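Local coordinates for PP1b (Porcine reproductive and respiratory syndrome virus, PDB 6JDR), which probably unwinds RNA and DNA duplexes with 5' to 3' polarity at the expense of ATP, as the helicase part of the viral replicase polyprotein, at residues 16-21 and 35-40; 350-355 and 375-380; 186-191 and 206-211. The protein carries 1 engineered substitution. One frame throughout, in Å; residues are numbered along the deposited sequence.

From the N terminus, the first contact to close is interaction 1, which brings 35-40 back beside 16-21 round a loop of 13 residues in the zinc-binding domain. Interaction 3 follows in the helicase core, where 206-211 returns to 186-191 and sets the chain that leaves helix 174-184 along an edge strand of the seven-stranded parallel sheet. Interaction 2 comes last: 375-380 reaches 350-355 after helix 354-361 and strand 367-371 of the five-stranded sheet. The three are in series, neither nested nor crossed. Interactions 1 and 2 lie on opposite sides of the chain's centre, their centres about 65 Å apart.

Interaction 1 (16-21 and 35-40); sequences YATACG and CPVIIW. With ZN (zinc ion), chain B.
Tyr-16 and Trp-40 form an offset edge-to-face pair at one end of this contact, the indole turning its edge toward the face of the phenol ring with the planes at 66°. Trp-40 CE3 comes within 3.8 Å of Tyr-16 CZ, while the tyrosine hydroxyl lies near the indole plane, against Trp-40 CB. Tyr-16 holds CG opposite its carbonyl carbon (chi1 -57°), which carries the ring across the backbone of 38-40 and leaves CD1 3.4 Å from Ile-38 O.

At the other end a zinc ion joins the segments: Cys-20 SG and Cys-35 SG each bind it at 2.3 Å, and His-32 and His-34 complete the site. Beside the metal, Ala-19 N donates to Pro-36 O over 3.0 Å, almost in line with the carbonyl bond, and the Ala-19 methyl packs against that oxygen and Cys-35 SG. Thr-18 CG2 and Val-37 CG2 touch at 3.8 Å as their side chains cross at a slant.

Between these two ends the nearly opposed backbones are linked through water. One molecule accepts from Ala-17 N and probably donates to Ile-38 O; a second donates to Ala-17 O over 2.8 Å and accepts from Ile-38 N. The contact belongs to the arterivirus zinc-binding domain. Strand 16-17 pairs antiparallel with strand 23-24, on which Thr-18 and Val-37 both rest through Val-24, while Ala-17 and Ile-38 touch Arg-94 and Gln-96 of strand 93-97.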
loop_
_atom_site.group_PDB
_atom_site.type_symbol
_atom_site.label_atom_id
_atom_site.label_comp_id
_atom_site.label_asym_id
_atom_site.label_seq_id
_atom_site.Cartn_x
_atom_site.Cartn_y
_atom_site.Cartn_z
ATOM N N TYR A 16 6.742 17.226 -30.964
ATOM C CA TYR A 16 6.142 18.421 -30.371
ATOM C C TYR A 16 5.864 18.232 -28.886
ATOM O O TYR A 16 6.044 17.141 -28.345
ATOM C CB TYR A 16 4.865 18.786 -31.131
ATOM C CG TYR A 16 5.146 18.991 -32.601
ATOM C CD1 TYR A 16 5.598 20.216 -33.073
ATOM C CD2 TYR A 16 5.015 17.944 -33.510
ATOM C CE1 TYR A 16 5.886 20.406 -34.411
ATOM C CE2 TYR A 16 5.302 18.126 -34.854
ATOM C CZ TYR A 16 5.740 19.359 -35.298
ATOM O OH TYR A 16 6.026 19.557 -36.625
ATOM N N ALA A 17 5.445 19.310 -28.232
ATOM C CA ALA A 17 5.141 19.277 -26.808
ATOM C C ALA A 17 4.078 20.304 -26.437
ATOM O O ALA A 17 3.927 21.322 -27.113
ATOM C CB ALA A 17 6.403 19.521 -26.003
ATOM N N THR A 18 3.348 20.031 -25.356
ATOM C CA THR A 18 2.373 20.981 -24.824
ATOM C C THR A 18 3.117 22.039 -24.033
ATOM O O THR A 18 4.242 21.810 -23.584
ATOM C CB THR A 18 1.325 20.312 -23.904
ATOM O OG1 THR A 18 1.945 19.858 -22.692
ATOM C CG2 THR A 18 0.651 19.138 -24.612
ATOM N N ALA A 19 2.484 23.192 -23.856
ATOM C CA ALA A 19 3.058 24.266 -23.052
ATOM C C ALA A 19 3.246 23.845 -21.594
ATOM O O ALA A 19 4.090 24.397 -20.894
ATOM C CB ALA A 19 2.182 25.507 -23.132
ATOM N N CYS A 20 2.454 22.871 -21.141
ATOM C CA CYS A 20 2.560 22.356 -19.774
ATOM C C CYS A 20 3.561 21.194 -19.626
ATOM O O CYS A 20 3.581 20.523 -18.594
ATOM C CB CYS A 20 1.175 21.936 -19.267
ATOM S SG CYS A 20 0.528 20.441 -20.036
ATOM N N GLY A 21 4.380 20.954 -20.649
ATOM C CA GLY A 21 5.525 20.045 -20.533
ATOM C C GLY A 21 5.316 18.608 -20.981
ATOM O O GLY A 21 6.179 17.761 -20.751
ATOM N N CYS A 35 -3.945 23.351 -22.743
ATOM C CA CYS A 35 -3.048 24.472 -23.029
ATOM C C CYS A 35 -2.544 24.393 -24.472
ATOM O O CYS A 35 -2.733 23.373 -25.134
ATOM C CB CYS A 35 -1.876 24.475 -22.039
ATOM S SG CYS A 35 -0.758 23.070 -22.199
ATOM N N PRO A 36 -1.916 25.474 -24.969
ATOM C CA PRO A 36 -1.467 25.485 -26.360
ATOM C C PRO A 36 -0.455 24.397 -26.723
ATOM O O PRO A 36 0.399 24.029 -25.907
ATOM C CB PRO A 36 -0.818 26.866 -26.508
ATOM C CG PRO A 36 -1.482 27.710 -25.486
ATOM C CD PRO A 36 -1.727 26.790 -24.328
ATOM N N VAL A 37 -0.568 23.899 -27.950
ATOM C CA VAL A 37 0.425 23.008 -28.532
ATOM C C VAL A 37 0.916 23.632 -29.836
ATOM O O VAL A 37 0.203 23.625 -30.839
ATOM C CB VAL A 37 -0.164 21.612 -28.811
ATOM C CG1 VAL A 37 0.916 20.672 -29.329
ATOM C CG2 VAL A 37 -0.815 21.053 -27.554
ATOM N N ILE A 38 2.128 24.182 -29.816
ATOM C CA ILE A 38 2.691 24.824 -31.001
ATOM C C ILE A 38 3.026 23.749 -32.031
ATOM O O ILE A 38 3.828 22.855 -31.763
ATOM C CB ILE A 38 3.966 25.639 -30.686
ATOM C CG1 ILE A 38 3.715 26.662 -29.563
ATOM C CG2 ILE A 38 4.477 26.335 -31.944
ATOM C CD1 ILE A 38 2.501 27.543 -29.771
ATOM N N ILE A 39 2.399 23.834 -33.201
ATOM C CA ILE A 39 2.618 22.851 -34.257
ATOM C C ILE A 39 3.448 23.430 -35.413
ATOM O O ILE A 39 3.879 24.582 -35.369
ATOM C CB ILE A 39 1.286 22.240 -34.762
ATOM C CG1 ILE A 39 0.341 23.305 -35.321
ATOM C CG2 ILE A 39 0.608 21.477 -33.636
ATOM C CD1 ILE A 39 -0.776 22.720 -36.157
ATOM N N TRP A 40 3.691 22.589 -36.414
ATOM C CA TRP A 40 4.530 22.891 -37.584
ATOM C C TRP A 40 4.369 24.278 -38.217
ATOM O O TRP A 40 5.353 24.847 -38.671
ATOM C CB TRP A 40 4.380 21.790 -38.660
ATOM C CG TRP A 40 2.965 21.351 -38.950
ATOM C CD1 TRP A 40 2.148 21.824 -39.931
ATOM C CD2 TRP A 40 2.215 20.339 -38.258
ATOM N NE1 TRP A 40 0.933 21.181 -39.889
ATOM C CE2 TRP A 40 0.948 20.266 -38.871
ATOM C CE3 TRP A 40 2.489 19.497 -37.171
ATOM C CZ2 TRP A 40 -0.042 19.380 -38.441
ATOM C CZ3 TRP A 40 1.500 18.623 -36.739
ATOM C CH2 TRP A 40 0.251 18.571 -37.374
HETATM ZN ZN ZN B . -1.367 21.235 -21.030
HETATM O O HOH W 1 5.455 21.965 -29.778
HETATM O O HOH W 2 3.726 24.089 -27.056
#

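Interaction 2 (350-355 and 375-380); sequences DSLNRQ and RQLQSV. Engineered in segment 375-380: Val-380 (natural residue Met).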
loop_
_atom_site.group_PDB
_atom_site.type_symbol
_atom_site.label_atom_id
_atom_site.label_comp_id
_atom_site.label_asym_id
_atom_site.label_seq_id
_atom_site.Cartn_x
_atom_site.Cartn_y
_atom_site.Cartn_z
ATOM N N ASP A 350 -3.356 -40.191 7.525
ATOM C CA ASP A 350 -4.236 -39.763 6.433
ATOM C C ASP A 350 -5.665 -39.483 6.902
ATOM O O ASP A 350 -6.626 -39.789 6.198
ATOM C CB ASP A 350 -4.237 -40.793 5.293
ATOM C CG ASP A 350 -2.855 -40.998 4.685
ATOM O OD1 ASP A 350 -2.159 -39.993 4.422
ATOM O OD2 ASP A 350 -2.467 -42.166 4.458
ATOM N N SER A 351 -5.797 -38.882 8.084
ATOM C CA SER A 351 -7.109 -38.619 8.684
ATOM C C SER A 351 -7.535 -37.154 8.599
ATOM O O SER A 351 -8.560 -36.776 9.171
ATOM C CB SER A 351 -7.105 -39.051 10.154
ATOM O OG SER A 351 -6.225 -38.247 10.921
ATOM N N LEU A 352 -6.771 -36.336 7.877
ATOM C CA LEU A 352 -6.957 -34.890 7.921
ATOM C C LEU A 352 -6.984 -34.266 6.533
ATOM O O LEU A 352 -6.049 -34.443 5.757
ATOM C CB LEU A 352 -5.824 -34.272 8.741
ATOM C CG LEU A 352 -5.997 -32.852 9.273
ATOM C CD1 LEU A 352 -7.162 -32.761 10.245
ATOM C CD2 LEU A 352 -4.705 -32.410 9.942
ATOM N N ASN A 353 -8.063 -33.546 6.227
ATOM C CA ASN A 353 -8.157 -32.753 4.995
ATOM C C ASN A 353 -8.209 -31.253 5.309
ATOM O O ASN A 353 -8.199 -30.865 6.479
ATOM C CB ASN A 353 -9.368 -33.189 4.156
ATOM C CG ASN A 353 -10.700 -32.839 4.799
ATOM O OD1 ASN A 353 -10.802 -31.905 5.589
ATOM N ND2 ASN A 353 -11.731 -33.588 4.447
ATOM N N ARG A 354 -8.261 -30.420 4.269
ATOM C CA ARG A 354 -8.338 -28.959 4.435
ATOM C C ARG A 354 -9.527 -28.515 5.280
ATOM O O ARG A 354 -9.357 -27.762 6.238
ATOM C CB ARG A 354 -8.389 -28.244 3.076
ATOM C CG ARG A 354 -7.113 -27.508 2.702
ATOM C CD ARG A 354 -7.039 -26.122 3.334
ATOM N NE ARG A 354 -5.661 -25.709 3.610
ATOM C CZ ARG A 354 -5.308 -24.550 4.173
ATOM N NH1 ARG A 354 -6.225 -23.652 4.522
ATOM N NH2 ARG A 354 -4.023 -24.285 4.389
ATOM N N GLN A 355 -10.723 -28.974 4.921
ATOM C CA GLN A 355 -11.938 -28.561 5.616
ATOM C C GLN A 355 -11.852 -28.852 7.115
ATOM O O GLN A 355 -12.080 -27.957 7.928
ATOM C CB GLN A 355 -13.167 -29.245 5.012
ATOM N N ARG A 375 3.010 -36.345 10.946
ATOM C CA ARG A 375 3.337 -35.114 10.222
ATOM C C ARG A 375 2.419 -34.910 9.016
ATOM O O ARG A 375 2.886 -34.708 7.893
ATOM C CB ARG A 375 4.812 -35.109 9.791
ATOM C CG ARG A 375 5.808 -35.131 10.945
ATOM C CD ARG A 375 5.624 -33.931 11.866
ATOM N NE ARG A 375 6.837 -33.595 12.613
ATOM C CZ ARG A 375 6.957 -32.556 13.442
ATOM N NH1 ARG A 375 5.933 -31.729 13.651
ATOM N NH2 ARG A 375 8.109 -32.339 14.069
ATOM N N GLN A 376 1.113 -34.973 9.263
ATOM C CA GLN A 376 0.106 -34.851 8.207
ATOM C C GLN A 376 -0.545 -33.467 8.130
ATOM O O GLN A 376 -1.257 -33.170 7.169
ATOM C CB GLN A 376 -0.970 -35.931 8.374
ATOM C CG GLN A 376 -1.934 -35.725 9.535
ATOM C CD GLN A 376 -2.756 -36.966 9.827
ATOM O OE1 GLN A 376 -3.668 -37.312 9.074
ATOM N NE2 GLN A 376 -2.439 -37.639 10.927
ATOM N N LEU A 377 -0.314 -32.630 9.139
ATOM C CA LEU A 377 -0.839 -31.266 9.145
ATOM C C LEU A 377 -0.058 -30.358 8.184
ATOM O O LEU A 377 -0.638 -29.469 7.560
ATOM C CB LEU A 377 -0.812 -30.689 10.562
ATOM C CG LEU A 377 -1.391 -29.281 10.736
ATOM C CD1 LEU A 377 -2.819 -29.199 10.213
ATOM C CD2 LEU A 377 -1.333 -28.858 12.196
ATOM N N GLN A 378 1.250 -30.596 8.079
ATOM C CA GLN A 378 2.123 -29.902 7.120
ATOM C C GLN A 378 1.595 -29.955 5.692
ATOM O O GLN A 378 1.604 -28.949 4.988
ATOM C CB GLN A 378 3.525 -30.518 7.133
ATOM C CG GLN A 378 4.336 -30.209 8.380
ATOM C CD GLN A 378 5.566 -31.087 8.516
ATOM O OE1 GLN A 378 6.011 -31.715 7.552
ATOM N NE2 GLN A 378 6.126 -31.135 9.723
ATOM N N SER A 379 1.134 -31.132 5.271
ATOM C CA SER A 379 0.661 -31.340 3.899
ATOM C C SER A 379 -0.693 -30.681 3.602
ATOM O O SER A 379 -1.194 -30.772 2.480
ATOM C CB SER A 379 0.574 -32.840 3.596
ATOM O OG SER A 379 -0.370 -33.478 4.438
ATOM N N VAL A 380 -1.285 -30.040 4.608
ATOM C CA VAL A 380 -2.543 -29.317 4.450
ATOM C C VAL A 380 -2.427 -27.844 4.868
ATOM O O VAL A 380 -3.107 -26.982 4.306
ATOM C CB VAL A 380 -3.659 -29.998 5.269
ATOM C CG1 VAL A 380 -5.021 -29.435 4.907
ATOM C CG2 VAL A 380 -3.648 -31.503 5.031
#
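Residues 350-354 and 376-380 run side by side in roughly the same sense, their alpha carbons nearest at Asp-350 with Gln-376 and, 5.8 Å apart, at Arg-354 with Val-380. Three sets of side chains fill the interval. Gln-376, extended beyond CG, sends its amide across so that OE1 accepts from Ser-351 N at 2.8 Å; the donor lies in the amide carbonyl plane and the N-H points at the oxygen with an angle of 152°. The same OE1 rests against Leu-352 CB.

Next along, Leu-352 keeps CG opposite its backbone N (chi1 -163°), directing CD2 to within 3.7 Å of Leu-377 CD1, where the two leucines meet through these methyls. The engineered Val-380 fits over the start of helix 354-361: its CG1 is 3.4 Å from Arg-354 CA and 3.6 Å from Arg-354 CG, and its CG2 faces Leu-352 O. Arg-354 runs past this valine in the opposite direction, bends at its second and third torsions, and grips Val-380 O side-on, with NE at 2.9 Å and NH2 at 2.8 Å. The oxygen sits about 20° out of the guanidinium plane.

The helix joins strands 342-345 and 367-371 of the parallel sheet in what is probably the second RecA-like domain, and Asn-353 is its N-cap, bonding to Arg-356 N. Gln-376 NE2 donates to Thr-348 O, and Arg-354 NH1 forms a salt bridge with Asp-290. Both flat groups are thus held at two sides, which fixes their rotation; the arginine's charge is met by a carboxylate while its other nitrogens grip one backbone carbonyl.

Interaction 3 (186-191 and 206-211); sequences TCRFNV and GPWVRI
Arg-188 and Trp-208 form a single parallel beta bridge along strand 208-211, at one edge of the helicase core's seven-stranded sheet, whose other neighbour is strand 168-171. Arg-188 N donates to Pro-207 O at 3.1 Å and Arg-188 O accepts from Val-209 N at 2.9 Å. A water extends the pairing, accepting from Asn-190 N and donating to Val-209 O.

Over the face of the indole lies Arg-188 CB, 3.7 Å from the centroid of the Trp-208 six-membered ring and 13° off its normal, a CH-pi contact. The arginine then folds back (chi3 90°), bringing NH1 to Gly-206 O at 2.7 Å in a weak, bent bond. Its guanidinium stands 57° from the indole plane, one face toward Trp-208 NE1. Alongside, Cys-187 SG packs on Val-209 CG2 at 3.9 Å, and both side chains touch helix 174-184.

Because Arg-188 NE and Trp-208 NE1 are both donors, their 3.3 Å approach is no hydrogen bond. The segments are thus held by two backbone bonds, a bridging water, and packing of Arg-188 CB on the indole and of Cys-187 on Val-209; the guanidinium contributes its weak bond and its face over Trp-208 NE1.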
loop_
_atom_site.group_PDB
_atom_site.type_symbol
_atom_site.label_atom_id
_atom_site.label_comp_id
_atom_site.label_asym_id
_atom_site.label_seq_id
_atom_site.Cartn_x
_atom_site.Cartn_y
_atom_site.Cartn_z
ATOM N N THR A 186 10.164 6.381 14.255
ATOM C CA THR A 186 11.487 6.619 13.676
ATOM C C THR A 186 11.409 6.587 12.146
ATOM O O THR A 186 11.041 5.568 11.558
ATOM C CB THR A 186 12.501 5.556 14.159
ATOM O OG1 THR A 186 12.253 5.232 15.535
ATOM C CG2 THR A 186 13.935 6.057 14.012
ATOM N N CYS A 187 11.758 7.707 11.511
ATOM C CA CYS A 187 11.689 7.837 10.051
ATOM C C CYS A 187 12.506 9.030 9.559
ATOM O O CYS A 187 12.874 9.900 10.348
ATOM C CB CYS A 187 10.235 7.996 9.608
ATOM S SG CYS A 187 9.334 9.307 10.462
ATOM N N ARG A 188 12.796 9.060 8.257
ATOM C CA ARG A 188 13.450 10.219 7.640
ATOM C C ARG A 188 12.431 11.151 6.994
ATOM O O ARG A 188 11.385 10.711 6.523
ATOM C CB ARG A 188 14.487 9.792 6.594
ATOM C CG ARG A 188 15.778 9.241 7.186
ATOM C CD ARG A 188 15.966 7.764 6.892
ATOM N NE ARG A 188 16.683 7.534 5.638
ATOM C CZ ARG A 188 16.902 6.333 5.102
ATOM N NH1 ARG A 188 16.450 5.231 5.694
ATOM N NH2 ARG A 188 17.573 6.232 3.961
ATOM N N PHE A 189 12.748 12.442 6.986
ATOM C CA PHE A 189 11.935 13.443 6.304
ATOM C C PHE A 189 12.617 14.804 6.293
ATOM O O PHE A 189 13.575 15.042 7.030
ATOM C CB PHE A 189 10.548 13.575 6.947
ATOM C CG PHE A 189 10.580 13.858 8.424
ATOM C CD1 PHE A 189 10.699 15.159 8.897
ATOM C CD2 PHE A 189 10.463 12.826 9.343
ATOM C CE1 PHE A 189 10.717 15.422 10.258
ATOM C CE2 PHE A 189 10.478 13.082 10.706
ATOM C CZ PHE A 189 10.607 14.381 11.164
ATOM N N ASN A 190 12.113 15.684 5.435
ATOM C CA ASN A 190 12.486 17.089 5.436
ATOM C C ASN A 190 11.246 17.889 5.795
ATOM O O ASN A 190 10.227 17.789 5.111
ATOM C CB ASN A 190 12.993 17.513 4.059
ATOM C CG ASN A 190 14.259 16.782 3.648
ATOM O OD1 ASN A 190 15.220 16.698 4.414
ATOM N ND2 ASN A 190 14.271 16.260 2.428
ATOM N N VAL A 191 11.324 18.666 6.870
ATOM C CA VAL A 191 10.206 19.510 7.282
ATOM C C VAL A 191 9.937 20.531 6.177
ATOM O O VAL A 191 10.854 21.223 5.741
ATOM C CB VAL A 191 10.493 20.230 8.621
ATOM C CG1 VAL A 191 9.424 21.270 8.923
ATOM C CG2 VAL A 191 10.572 19.220 9.759
ATOM N N GLY A 206 15.213 4.628 8.972
ATOM C CA GLY A 206 13.767 4.400 8.900
ATOM C C GLY A 206 13.195 4.743 7.534
ATOM O O GLY A 206 13.906 5.261 6.669
ATOM N N PRO A 207 11.900 4.450 7.323
ATOM C CA PRO A 207 11.252 4.785 6.056
ATOM C C PRO A 207 11.151 6.291 5.846
ATOM O O PRO A 207 11.012 7.035 6.813
ATOM C CB PRO A 207 9.852 4.178 6.200
ATOM C CG PRO A 207 9.626 4.050 7.666
ATOM C CD PRO A 207 10.972 3.816 8.277
ATOM N N TRP A 208 11.231 6.733 4.595
ATOM C CA TRP A 208 11.036 8.142 4.272
ATOM C C TRP A 208 9.551 8.502 4.324
ATOM O O TRP A 208 8.700 7.708 3.926
ATOM C CB TRP A 208 11.590 8.462 2.886
ATOM C CG TRP A 208 13.062 8.700 2.863
ATOM C CD1 TRP A 208 14.042 7.762 2.713
ATOM C CD2 TRP A 208 13.728 9.963 2.983
ATOM N NE1 TRP A 208 15.279 8.363 2.737
ATOM C CE2 TRP A 208 15.115 9.713 2.900
ATOM C CE3 TRP A 208 13.287 11.282 3.155
ATOM C CZ2 TRP A 208 16.067 10.733 2.983
ATOM C CZ3 TRP A 208 14.235 12.298 3.236
ATOM C CH2 TRP A 208 15.610 12.016 3.151
ATOM N N VAL A 209 9.252 9.695 4.832
ATOM C CA VAL A 209 7.907 10.264 4.759
ATOM C C VAL A 209 7.992 11.530 3.914
ATOM O O VAL A 209 8.597 12.523 4.327
ATOM C CB VAL A 209 7.335 10.594 6.146
ATOM C CG1 VAL A 209 5.877 11.017 6.028
ATOM C CG2 VAL A 209 7.462 9.390 7.070
ATOM N N ARG A 210 7.394 11.474 2.724
ATOM C CA ARG A 210 7.524 12.529 1.729
ATOM C C ARG A 210 6.164 13.148 1.436
ATOM O O ARG A 210 5.167 12.439 1.294
ATOM C CB ARG A 210 8.135 11.973 0.441
ATOM C CG ARG A 210 9.553 11.433 0.594
ATOM C CD ARG A 210 10.602 12.534 0.520
ATOM N NE ARG A 210 10.780 13.046 -0.840
ATOM C CZ ARG A 210 11.625 14.019 -1.171
ATOM N N ILE A 211 6.132 14.477 1.365
ATOM C CA ILE A 211 4.929 15.200 0.979
ATOM C C ILE A 211 4.664 14.897 -0.494
ATOM O O ILE A 211 5.586 14.922 -1.310
ATOM C CB ILE A 211 5.061 16.724 1.246
ATOM C CG1 ILE A 211 3.701 17.420 1.158
ATOM C CG2 ILE A 211 6.052 17.383 0.292
ATOM C CD1 ILE A 211 2.813 17.184 2.360
HETATM O O HOH W 3 10.445 14.449 3.440
#